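Putative modulator of DNA gyrase (Bacteroides thetaiotaomicron, PDB 1VPB) probably acts as a metallopeptidase, as a member of the peptidase U62 (PmbA/TldD) family. Local coordinates at residues D107-L112 with N336-G341; K20-A25 with Y174-N179; L71-R76 with N96-T101; L292-E297 with S320-G325. All coordinates share one frame; numbering follows the deposited sequence. Where two conformers were deposited one is given.

Contact 1 of 4, residues D107-L112 with N336-G341; sequences DEARVL and NAKKMG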
# COMPACT_ATOMS: atom_id res chain seq x y z
N ASP A 107 -13.65 -22.65 -14.01
CA ASP A 107 -12.21 -22.95 -14.02
C ASP A 107 -11.95 -24.32 -13.44
O ASP A 107 -11.98 -24.49 -12.23
CB ASP A 107 -11.49 -21.92 -13.21
CG ASP A 107 -9.98 -22.00 -13.38
OD1 ASP A 107 -9.49 -23.09 -13.76
OD2 ASP A 107 -9.29 -21.02 -13.18
N GLU A 108 -11.74 -25.29 -14.32
CA GLU A 108 -11.73 -26.67 -13.88
C GLU A 108 -10.46 -27.05 -13.16
O GLU A 108 -10.34 -28.14 -12.56
CB GLU A 108 -11.95 -27.59 -15.06
CG GLU A 108 -13.39 -27.50 -15.57
CD GLU A 108 -13.71 -28.54 -16.62
OE1 GLU A 108 -13.73 -29.74 -16.30
OE2 GLU A 108 -13.91 -28.14 -17.77
N ALA A 109 -9.50 -26.16 -13.24
CA ALA A 109 -8.24 -26.37 -12.48
C ALA A 109 -8.36 -25.97 -11.02
O ALA A 109 -7.45 -26.33 -10.22
CB ALA A 109 -7.11 -25.65 -13.14
N ARG A 110 -9.43 -25.24 -10.62
CA ARG A 110 -9.67 -24.87 -9.24
C ARG A 110 -10.30 -26.07 -8.57
O ARG A 110 -11.51 -26.31 -8.61
CB ARG A 110 -10.59 -23.59 -9.10
CG ARG A 110 -9.94 -22.32 -9.52
CD ARG A 110 -8.94 -21.81 -8.52
NE ARG A 110 -8.40 -20.55 -8.95
CZ ARG A 110 -7.33 -19.98 -8.41
NH1 ARG A 110 -6.67 -20.56 -7.43
NH2 ARG A 110 -6.92 -18.84 -8.90
N VAL A 111 -9.44 -26.88 -7.94
CA VAL A 111 -9.83 -28.07 -7.24
C VAL A 111 -9.21 -28.08 -5.84
O VAL A 111 -8.29 -27.35 -5.56
CB VAL A 111 -9.41 -29.35 -7.99
CG1 VAL A 111 -10.12 -29.44 -9.34
CG2 VAL A 111 -7.91 -29.42 -8.11
N LEU A 112 -9.79 -28.88 -4.97
CA LEU A 112 -9.20 -29.06 -3.64
C LEU A 112 -8.01 -29.99 -3.80
O LEU A 112 -7.92 -30.80 -4.73
CB LEU A 112 -10.22 -29.65 -2.67
CG LEU A 112 -11.44 -28.77 -2.25
CD1 LEU A 112 -12.21 -29.38 -1.11
CD2 LEU A 112 -11.01 -27.44 -1.89
N ASN A 336 -1.81 -24.27 -9.82
CA ASN A 336 -0.79 -24.20 -10.81
C ASN A 336 -0.21 -25.56 -11.20
O ASN A 336 0.18 -25.77 -12.37
CB ASN A 336 0.28 -23.19 -10.40
CG ASN A 336 -0.20 -21.79 -10.46
OD1 ASN A 336 -0.51 -21.27 -11.54
ND2 ASN A 336 -0.29 -21.14 -9.31
N ALA A 337 -0.14 -26.48 -10.26
CA ALA A 337 0.26 -27.84 -10.57
C ALA A 337 -0.70 -28.44 -11.63
O ALA A 337 -0.26 -28.99 -12.65
CB ALA A 337 0.31 -28.73 -9.33
N LYS A 338 -2.00 -28.29 -11.40
CA LYS A 338 -2.99 -28.82 -12.35
C LYS A 338 -2.87 -28.18 -13.73
O LYS A 338 -2.90 -28.90 -14.76
CB LYS A 338 -4.41 -28.67 -11.78
CG LYS A 338 -5.45 -29.50 -12.53
CD LYS A 338 -6.67 -29.70 -11.73
CE LYS A 338 -7.82 -30.34 -12.54
NZ LYS A 338 -7.41 -31.72 -13.00
N LYS A 339 -2.66 -26.87 -13.77
CA LYS A 339 -2.53 -26.17 -15.03
C LYS A 339 -1.31 -26.56 -15.82
O LYS A 339 -1.34 -26.65 -17.05
CB LYS A 339 -2.49 -24.67 -14.81
CG LYS A 339 -3.76 -24.15 -14.24
CD LYS A 339 -3.79 -22.68 -14.19
CE LYS A 339 -4.42 -22.07 -15.42
NZ LYS A 339 -4.55 -20.60 -15.14
N MET A 340 -0.22 -26.81 -15.11
CA MET A 340 1.02 -27.13 -15.74
C MET A 340 1.17 -28.61 -16.01
O MET A 340 2.08 -28.99 -16.76
CB MET A 340 2.17 -26.64 -14.86
CG MET A 340 2.29 -25.12 -14.89
SD MET A 340 3.85 -24.47 -14.34
CE MET A 340 3.56 -24.70 -12.65
N GLY A 341 0.34 -29.42 -15.39
CA GLY A 341 0.43 -30.86 -15.50
C GLY A 341 1.62 -31.44 -14.78
O GLY A 341 2.29 -32.34 -15.28
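K338 sets its CG anti to the backbone N (chi1 -165°) and runs straight from there, which carries its aliphatic chain from the helix across to A109 and V111. The chain bends only at chi4 (63°), next to the E108 carbonyl. There K338 CE lies 3.3 Å from E108 O. K338 CD packs on A109 CA at 3.8 Å. V111 meets the lysine at about a right angle, with its CG2 3.8 Å from K338 CD. K339 comes in one residue further along the helix and rests its CG on A109 CB, also at 3.8 Å. This is a surface contact between the long loop after helix 87-101 and the last turn of helix 334-340, which ends in a Schellman motif with G341 as its C-prime residue. No hydrogen bond crosses between 107-112 and 336-341. The loop is shaped by a type I turn from D107 to R110. An Asx turn supports it, in which A109 N donates to D107 OD1 at 3.1 Å, and this turn presents A109 to the lysines. The polar ends of D107 and K339 meet through a third residue: D107 OD2 and K339 NZ both hydrogen-bond to Y335 OH.

Contact 2 of 4, residues K20-A25 with Y174-N179; sequences KLAQWA and YRLISN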
# COMPACT_ATOMS: atom_id res chain seq x y z
N LYS A 20 -17.57 -23.41 16.20
CA LYS A 20 -18.91 -23.81 15.78
C LYS A 20 -19.43 -22.85 14.71
O LYS A 20 -20.12 -23.29 13.79
CB LYS A 20 -19.85 -23.84 16.98
CG LYS A 20 -19.70 -25.13 17.74
N LEU A 21 -19.05 -21.57 14.80
CA LEU A 21 -19.54 -20.60 13.80
C LEU A 21 -18.89 -20.90 12.45
O LEU A 21 -19.57 -20.93 11.40
CB LEU A 21 -19.22 -19.18 14.22
CG LEU A 21 -19.46 -18.09 13.14
CD1 LEU A 21 -20.92 -18.04 12.85
CD2 LEU A 21 -18.92 -16.77 13.59
N ALA A 22 -17.60 -21.22 12.47
CA ALA A 22 -16.92 -21.60 11.21
C ALA A 22 -17.48 -22.87 10.62
O ALA A 22 -17.66 -22.98 9.40
CB ALA A 22 -15.45 -21.74 11.42
N GLN A 23 -17.82 -23.84 11.48
CA GLN A 23 -18.33 -25.11 11.04
C GLN A 23 -19.74 -24.90 10.46
O GLN A 23 -20.10 -25.54 9.47
CB GLN A 23 -18.35 -26.10 12.22
CG GLN A 23 -16.96 -26.64 12.61
CD GLN A 23 -16.93 -27.17 14.07
OE1 GLN A 23 -17.99 -27.48 14.66
NE2 GLN A 23 -15.72 -27.23 14.65
N TRP A 24 -20.50 -24.01 11.08
CA TRP A 24 -21.86 -23.68 10.60
C TRP A 24 -21.76 -23.05 9.20
O TRP A 24 -22.48 -23.46 8.28
CB TRP A 24 -22.54 -22.73 11.56
CG TRP A 24 -23.80 -22.17 10.96
CD1 TRP A 24 -25.04 -22.72 11.03
CD2 TRP A 24 -23.91 -21.01 10.13
NE1 TRP A 24 -25.93 -21.96 10.30
CE2 TRP A 24 -25.27 -20.89 9.77
CE3 TRP A 24 -23.01 -20.02 9.72
CZ2 TRP A 24 -25.73 -19.85 8.96
CZ3 TRP A 24 -23.48 -18.99 8.93
CH2 TRP A 24 -24.82 -18.92 8.55
N ALA A 25 -20.79 -22.15 9.01
CA ALA A 25 -20.61 -21.47 7.72
C ALA A 25 -20.22 -22.46 6.63
O ALA A 25 -20.74 -22.36 5.52
CB ALA A 25 -19.61 -20.34 7.81
N TYR A 174 -8.30 -20.32 12.32
CA TYR A 174 -8.92 -21.63 12.31
C TYR A 174 -9.38 -21.89 10.90
O TYR A 174 -10.15 -21.07 10.37
CB TYR A 174 -10.09 -21.64 13.26
CG TYR A 174 -10.85 -22.92 13.34
CD1 TYR A 174 -10.29 -24.08 13.90
CD2 TYR A 174 -12.17 -23.01 12.94
CE1 TYR A 174 -11.00 -25.28 14.00
CE2 TYR A 174 -12.91 -24.18 13.06
CZ TYR A 174 -12.34 -25.33 13.62
OH TYR A 174 -13.08 -26.52 13.73
N ARG A 175 -8.99 -23.05 10.37
CA ARG A 175 -9.16 -23.34 8.94
C ARG A 175 -9.96 -24.63 8.83
O ARG A 175 -9.74 -25.58 9.61
CB ARG A 175 -7.78 -23.45 8.32
CG ARG A 175 -7.73 -24.01 6.93
CD ARG A 175 -6.78 -23.28 5.94
NE ARG A 175 -7.46 -22.17 5.32
CZ ARG A 175 -8.58 -22.27 4.63
NH1 ARG A 175 -9.13 -23.44 4.41
NH2 ARG A 175 -9.16 -21.18 4.13
N LEU A 176 -10.90 -24.66 7.87
CA LEU A 176 -11.65 -25.83 7.53
C LEU A 176 -11.69 -25.97 6.01
O LEU A 176 -11.82 -24.95 5.31
CB LEU A 176 -13.10 -25.68 8.01
CG LEU A 176 -13.38 -25.60 9.50
CD1 LEU A 176 -14.88 -25.29 9.76
CD2 LEU A 176 -12.94 -26.85 10.18
N ILE A 177 -11.54 -27.19 5.52
CA ILE A 177 -11.66 -27.49 4.10
C ILE A 177 -12.60 -28.66 3.98
O ILE A 177 -12.48 -29.62 4.72
CB ILE A 177 -10.32 -27.73 3.42
CG1 ILE A 177 -9.35 -26.57 3.71
CG2 ILE A 177 -10.48 -27.95 1.94
CD1 ILE A 177 -7.96 -26.83 3.11
N SER A 178 -13.57 -28.60 3.05
CA SER A 178 -14.65 -29.58 3.05
C SER A 178 -14.34 -31.05 2.75
O SER A 178 -15.24 -31.90 2.88
CB SER A 178 -15.74 -29.11 2.04
OG SER A 178 -15.23 -28.95 0.76
N ASN A 179 -13.16 -31.34 2.23
CA ASN A 179 -12.73 -32.72 1.99
C ASN A 179 -11.83 -33.24 3.15
O ASN A 179 -11.09 -34.21 2.94
CB ASN A 179 -12.09 -32.90 0.65
CG ASN A 179 -10.75 -32.21 0.52
OD1 ASN A 179 -10.46 -31.34 1.36
ND2 ASN A 179 -9.93 -32.62 -0.47
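The Y174 ring has A22 CB at its edge, near the ring plane, 3.8 Å from Y174 CD2. The Q23 amide reaches the phenol end of the same ring obliquely, with the amide and ring planes 53° apart. This is helix-on-sheet packing. Helix 16-31 lies against strand 159-177 of the antiparallel six-stranded sheet, and the axes of the short helix and strand segments come within 9.3 Å at 25°. Y174 and L176, two residues apart on the strand, both point toward the helix. Y174 holds its CG anti to the backbone N, which sends the ring from the strand across to the helix, its OH reaching Q23. L176 packs beside it on the strand. Its CD1 sits 3.6 Å from A22 O and 3.8 Å from Q23 CG, and Q23 and L176 cross at about a right angle. A22 is small and buried, and its methyl touches both strand side chains. Y174 OH also hydrogen-bonds to E182 OE2, so the phenol joins the helix to the neighbouring strand 181-198. A phenylalanine here would probably keep the edge contact with A22 but leave the Q23 amide and the E182 carboxylate without their shared partner. The bond from Q23 NE2 to Y174 OH is 2.9 Å long with an N-H...O angle of 160°, and the hydroxyl lies in the plane of the amide.

Contact 3 of 4, residues L71-R76 with N96-T101; sequences LYVDGR and NGIDST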
# COMPACT_ATOMS: atom_id res chain seq x y z
N LEU A 71 -15.31 -20.42 -2.38
CA LEU A 71 -16.51 -21.09 -2.84
C LEU A 71 -16.32 -21.79 -4.19
O LEU A 71 -15.90 -21.20 -5.15
CB LEU A 71 -17.66 -20.07 -2.95
CG LEU A 71 -17.91 -19.12 -1.77
CD1 LEU A 71 -18.96 -18.13 -2.19
CD2 LEU A 71 -18.35 -19.88 -0.58
N TYR A 72 -16.53 -23.13 -4.23
CA TYR A 72 -16.40 -23.95 -5.43
C TYR A 72 -17.84 -24.33 -5.86
O TYR A 72 -18.53 -25.09 -5.16
CB TYR A 72 -15.60 -25.22 -5.13
CG TYR A 72 -14.15 -24.95 -4.78
CD1 TYR A 72 -13.83 -24.46 -3.53
CD2 TYR A 72 -13.13 -25.19 -5.69
CE1 TYR A 72 -12.47 -24.19 -3.18
CE2 TYR A 72 -11.82 -24.92 -5.39
CZ TYR A 72 -11.50 -24.42 -4.12
OH TYR A 72 -10.14 -24.18 -3.83
N VAL A 73 -18.30 -23.67 -6.88
CA VAL A 73 -19.72 -23.64 -7.25
C VAL A 73 -19.83 -23.96 -8.73
O VAL A 73 -19.55 -23.16 -9.66
CB VAL A 73 -20.39 -22.26 -7.01
CG1 VAL A 73 -21.89 -22.33 -7.39
CG2 VAL A 73 -20.17 -21.76 -5.60
N ASP A 74 -20.24 -25.19 -9.00
CA ASP A 74 -20.44 -25.52 -10.40
C ASP A 74 -19.28 -25.31 -11.32
O ASP A 74 -19.42 -24.91 -12.47
CB ASP A 74 -21.74 -24.87 -10.94
CG ASP A 74 -22.98 -25.27 -10.17
OD1 ASP A 74 -22.97 -26.12 -9.19
OD2 ASP A 74 -24.07 -24.68 -10.44
N GLY A 75 -18.09 -25.58 -10.80
CA GLY A 75 -16.90 -25.44 -11.59
C GLY A 75 -16.25 -24.06 -11.48
O GLY A 75 -15.12 -23.87 -11.92
N ARG A 76 -16.98 -23.11 -10.94
CA ARG A 76 -16.51 -21.75 -10.73
C ARG A 76 -15.84 -21.66 -9.35
O ARG A 76 -16.11 -22.44 -8.43
CB ARG A 76 -17.65 -20.75 -10.83
CG ARG A 76 -18.15 -20.56 -12.21
CD ARG A 76 -19.06 -21.69 -12.73
NE ARG A 76 -19.79 -21.28 -13.89
CZ ARG A 76 -20.76 -21.99 -14.52
NH1 ARG A 76 -21.10 -23.17 -14.03
NH2 ARG A 76 -21.45 -21.46 -15.52
N ASN A 96 -25.45 -15.11 -1.47
CA ASN A 96 -25.17 -14.16 -2.54
C ASN A 96 -23.82 -14.41 -3.16
O ASN A 96 -23.71 -14.33 -4.36
CB ASN A 96 -25.28 -12.73 -2.05
CG ASN A 96 -26.73 -12.32 -1.81
OD1 ASN A 96 -27.68 -13.03 -2.23
ND2 ASN A 96 -26.92 -11.18 -1.16
N GLY A 97 -22.81 -14.77 -2.35
CA GLY A 97 -21.50 -15.13 -2.85
C GLY A 97 -21.52 -16.35 -3.77
O GLY A 97 -20.90 -16.36 -4.84
N ILE A 98 -22.29 -17.35 -3.36
CA ILE A 98 -22.42 -18.59 -4.14
C ILE A 98 -23.06 -18.29 -5.50
O ILE A 98 -22.55 -18.68 -6.55
CB ILE A 98 -23.25 -19.64 -3.34
CG1 ILE A 98 -22.45 -20.15 -2.15
CG2 ILE A 98 -23.64 -20.78 -4.22
CD1 ILE A 98 -23.22 -21.02 -1.17
N ASP A 99 -24.16 -17.54 -5.46
CA ASP A 99 -24.91 -17.26 -6.67
C ASP A 99 -24.13 -16.35 -7.62
O ASP A 99 -24.13 -16.55 -8.80
CB ASP A 99 -26.24 -16.71 -6.30
CG ASP A 99 -27.18 -17.76 -5.71
OD1 ASP A 99 -27.04 -19.00 -5.91
OD2 ASP A 99 -28.14 -17.37 -5.02
N SER A 100 -23.35 -15.42 -7.05
CA SER A 100 -22.49 -14.55 -7.82
C SER A 100 -21.33 -15.32 -8.47
O SER A 100 -20.99 -15.09 -9.64
CB SER A 100 -21.95 -13.47 -6.91
OG SER A 100 -23.00 -12.62 -6.53
N THR A 101 -20.77 -16.24 -7.73
CA THR A 101 -19.64 -17.06 -8.19
C THR A 101 -20.06 -17.87 -9.39
O THR A 101 -19.32 -18.02 -10.35
CB THR A 101 -19.15 -17.98 -7.08
OG1 THR A 101 -18.53 -17.23 -6.02
CG2 THR A 101 -18.14 -19.03 -7.51
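Buried apolar packing joins the end of strand 58-73 and its turn to the last turns of helix 87-101, near the edge of the antiparallel six-stranded sheet formed by strand 76-82. L71 and V73 both point toward the helix. L71 CD1 presses on the helix backbone, 3.5 Å from G97 C. A CB at G97 would probably crowd this methyl. V73 CG2 sits between I98 CG2 and T101 CG2, 3.9 Å from each. V73 and I98 meet at about a right angle. Beyond the strand, a type I' turn from V73 to R76 closes the hairpin to strand 76-82. It brings R76 CB to 3.8 Å from T101 CG2. In T101, chi1 of -68° sets OG1 beside the backbone N and CG2 anti to it, turning the methyl to the hairpin while OG1 folds back to G97 O at 2.8 Å. The second subunit packs on the same helix end, with its L59 against T101. No hydrogen bond links 71-76 to 96-101. The T101 hydroxyl is satisfied within its own helix, where G97 O accepts it and T101 N from opposite faces of the carbonyl plane. T101 can therefore offer the hairpin a methyl without stranding a buried polar atom.

Contact 4 of 4, residues L292-E297 with S320-G325; sequences LTLTDE and SIFDKG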
# COMPACT_ATOMS: atom_id res chain seq x y z
N LEU A 292 26.16 -21.77 -2.53
CA LEU A 292 24.73 -21.52 -2.30
C LEU A 292 24.01 -22.82 -1.96
O LEU A 292 23.65 -23.60 -2.82
CB LEU A 292 24.05 -20.89 -3.51
CG LEU A 292 22.53 -20.60 -3.44
CD1 LEU A 292 22.26 -19.73 -2.22
CD2 LEU A 292 22.00 -19.95 -4.71
N THR A 293 23.78 -22.98 -0.68
CA THR A 293 22.91 -24.00 -0.15
C THR A 293 21.85 -23.34 0.70
O THR A 293 22.12 -22.53 1.61
CB THR A 293 23.76 -25.02 0.66
OG1 THR A 293 24.63 -25.71 -0.23
CG2 THR A 293 22.89 -26.09 1.27
N LEU A 294 20.61 -23.68 0.38
CA LEU A 294 19.44 -23.01 0.88
C LEU A 294 18.37 -24.05 1.10
O LEU A 294 18.06 -24.81 0.20
CB LEU A 294 18.95 -21.99 -0.13
CG LEU A 294 17.85 -21.04 0.37
CD1 LEU A 294 18.28 -20.04 1.43
CD2 LEU A 294 17.25 -20.30 -0.83
N THR A 295 17.82 -24.09 2.31
CA THR A 295 16.73 -25.01 2.62
C THR A 295 15.53 -24.23 3.11
O THR A 295 15.64 -23.13 3.67
CB THR A 295 17.12 -26.07 3.66
OG1 THR A 295 17.60 -25.40 4.80
CG2 THR A 295 18.29 -26.90 3.20
N ASP A 296 14.37 -24.87 2.98
CA ASP A 296 13.13 -24.40 3.60
C ASP A 296 12.92 -25.26 4.85
O ASP A 296 12.93 -26.48 4.75
CB ASP A 296 11.96 -24.59 2.61
CG ASP A 296 10.67 -23.98 3.05
OD1 ASP A 296 10.62 -23.10 3.96
OD2 ASP A 296 9.63 -24.37 2.49
N GLU A 297 12.85 -24.61 6.00
CA GLU A 297 12.83 -25.25 7.31
C GLU A 297 11.58 -24.86 8.05
O GLU A 297 11.64 -24.02 8.94
CB GLU A 297 14.02 -24.73 8.10
CG GLU A 297 15.32 -25.10 7.43
CD GLU A 297 15.71 -26.50 7.68
OE1 GLU A 297 14.97 -27.21 8.46
OE2 GLU A 297 16.80 -26.84 7.12
N SER A 320 15.19 -29.06 0.23
CA SER A 320 16.35 -28.47 -0.39
C SER A 320 15.84 -27.54 -1.51
O SER A 320 15.18 -27.99 -2.43
CB SER A 320 17.21 -29.55 -1.03
OG SER A 320 18.26 -28.94 -1.72
N ILE A 321 16.18 -26.27 -1.41
CA ILE A 321 15.93 -25.33 -2.52
C ILE A 321 17.13 -25.30 -3.43
O ILE A 321 16.99 -25.62 -4.63
CB ILE A 321 15.58 -23.94 -2.00
CG1 ILE A 321 14.26 -24.03 -1.22
CG2 ILE A 321 15.46 -22.95 -3.19
CD1 ILE A 321 13.94 -22.82 -0.42
N PHE A 322 18.30 -24.98 -2.87
CA PHE A 322 19.57 -25.15 -3.58
C PHE A 322 20.49 -26.04 -2.74
O PHE A 322 20.61 -25.83 -1.52
CB PHE A 322 20.27 -23.81 -3.74
CG PHE A 322 19.64 -22.91 -4.75
CD1 PHE A 322 19.96 -23.05 -6.08
CD2 PHE A 322 18.78 -21.90 -4.36
CE1 PHE A 322 19.40 -22.21 -7.03
CE2 PHE A 322 18.17 -21.08 -5.30
CZ PHE A 322 18.50 -21.24 -6.64
N ASP A 323 21.13 -26.99 -3.42
CA ASP A 323 22.17 -27.83 -2.83
C ASP A 323 23.45 -27.60 -3.63
O ASP A 323 23.59 -28.06 -4.76
CB ASP A 323 21.68 -29.27 -2.88
CG ASP A 323 22.67 -30.25 -2.30
OD1 ASP A 323 23.68 -29.85 -1.69
OD2 ASP A 323 22.48 -31.46 -2.44
N LYS A 324 24.34 -26.80 -3.04
CA LYS A 324 25.59 -26.45 -3.65
C LYS A 324 25.36 -26.00 -5.09
O LYS A 324 26.03 -26.44 -6.02
CB LYS A 324 26.57 -27.66 -3.59
CG LYS A 324 27.05 -27.96 -2.15
CD LYS A 324 28.00 -29.16 -2.12
CE LYS A 324 28.15 -29.71 -0.71
NZ LYS A 324 28.61 -28.69 0.28
N GLY A 325 24.38 -25.12 -5.25
CA GLY A 325 24.13 -24.46 -6.53
C GLY A 325 23.14 -25.13 -7.45
O GLY A 325 22.77 -24.57 -8.48
O HOH W 1 26.20 -27.64 1.35
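L294 O accepts two backbone bonds from 320-325, from I321 N at 2.9 Å and from F322 N at 3.1 Å. The F322 bond lies in the carbonyl plane, on a lone pair. The I321 donor is tilted 17° from that plane. L294 N returns a bond to F322 O at 2.9 Å, and it is nearly straight (168°). At the turn end, G325 N donates to L292 O and K324 N donates to T293 OG1. A water also joins T293 OG1 to K324 NZ. On the side of L292, L294 and F322 the contact is apolar. L292 CD2 stands over the centre of the F322 ring, 3.7 Å from its centroid, in a CH-pi contact. L294 CD2 is at the ring edge. F322 also touches M263 of helix 256-265. An alanine here has no ring, and would probably leave the L292 methyl without its CH-pi partner and open a gap facing this helix. I321 CD1 reaches toward D296, 4.0 Å from D296 CB. Two residues, I321 and F322, are accommodated opposite L294, so the pairing slips by one: a classic beta bulge in an antiparallel pair of the mixed five-stranded sheet.

How the contacts relate
Contacts 2 and 3 are buried, contact 4 is partly so, and contact 1 lies on the surface. Contacts 2 and 3 set different helices against strands of the same six-stranded sheet, with centres about 17 Å apart. Contact 3 has no hydrogen bond across its segments, whereas contact 2 adds a side-chain hydrogen bond. Contact 1 touches both of them: L112 CD1 packs 3.6 Å from S178 OG, and D107 N probably hydrogen-bonds to G75 O at 2.8 Å. It links this region to helix 334-340 through lysine chains. Contact 4 stands apart in another sheet, its centre about 40 Å from that of contact 3. It alone relies on backbone hydrogen bonds between strands.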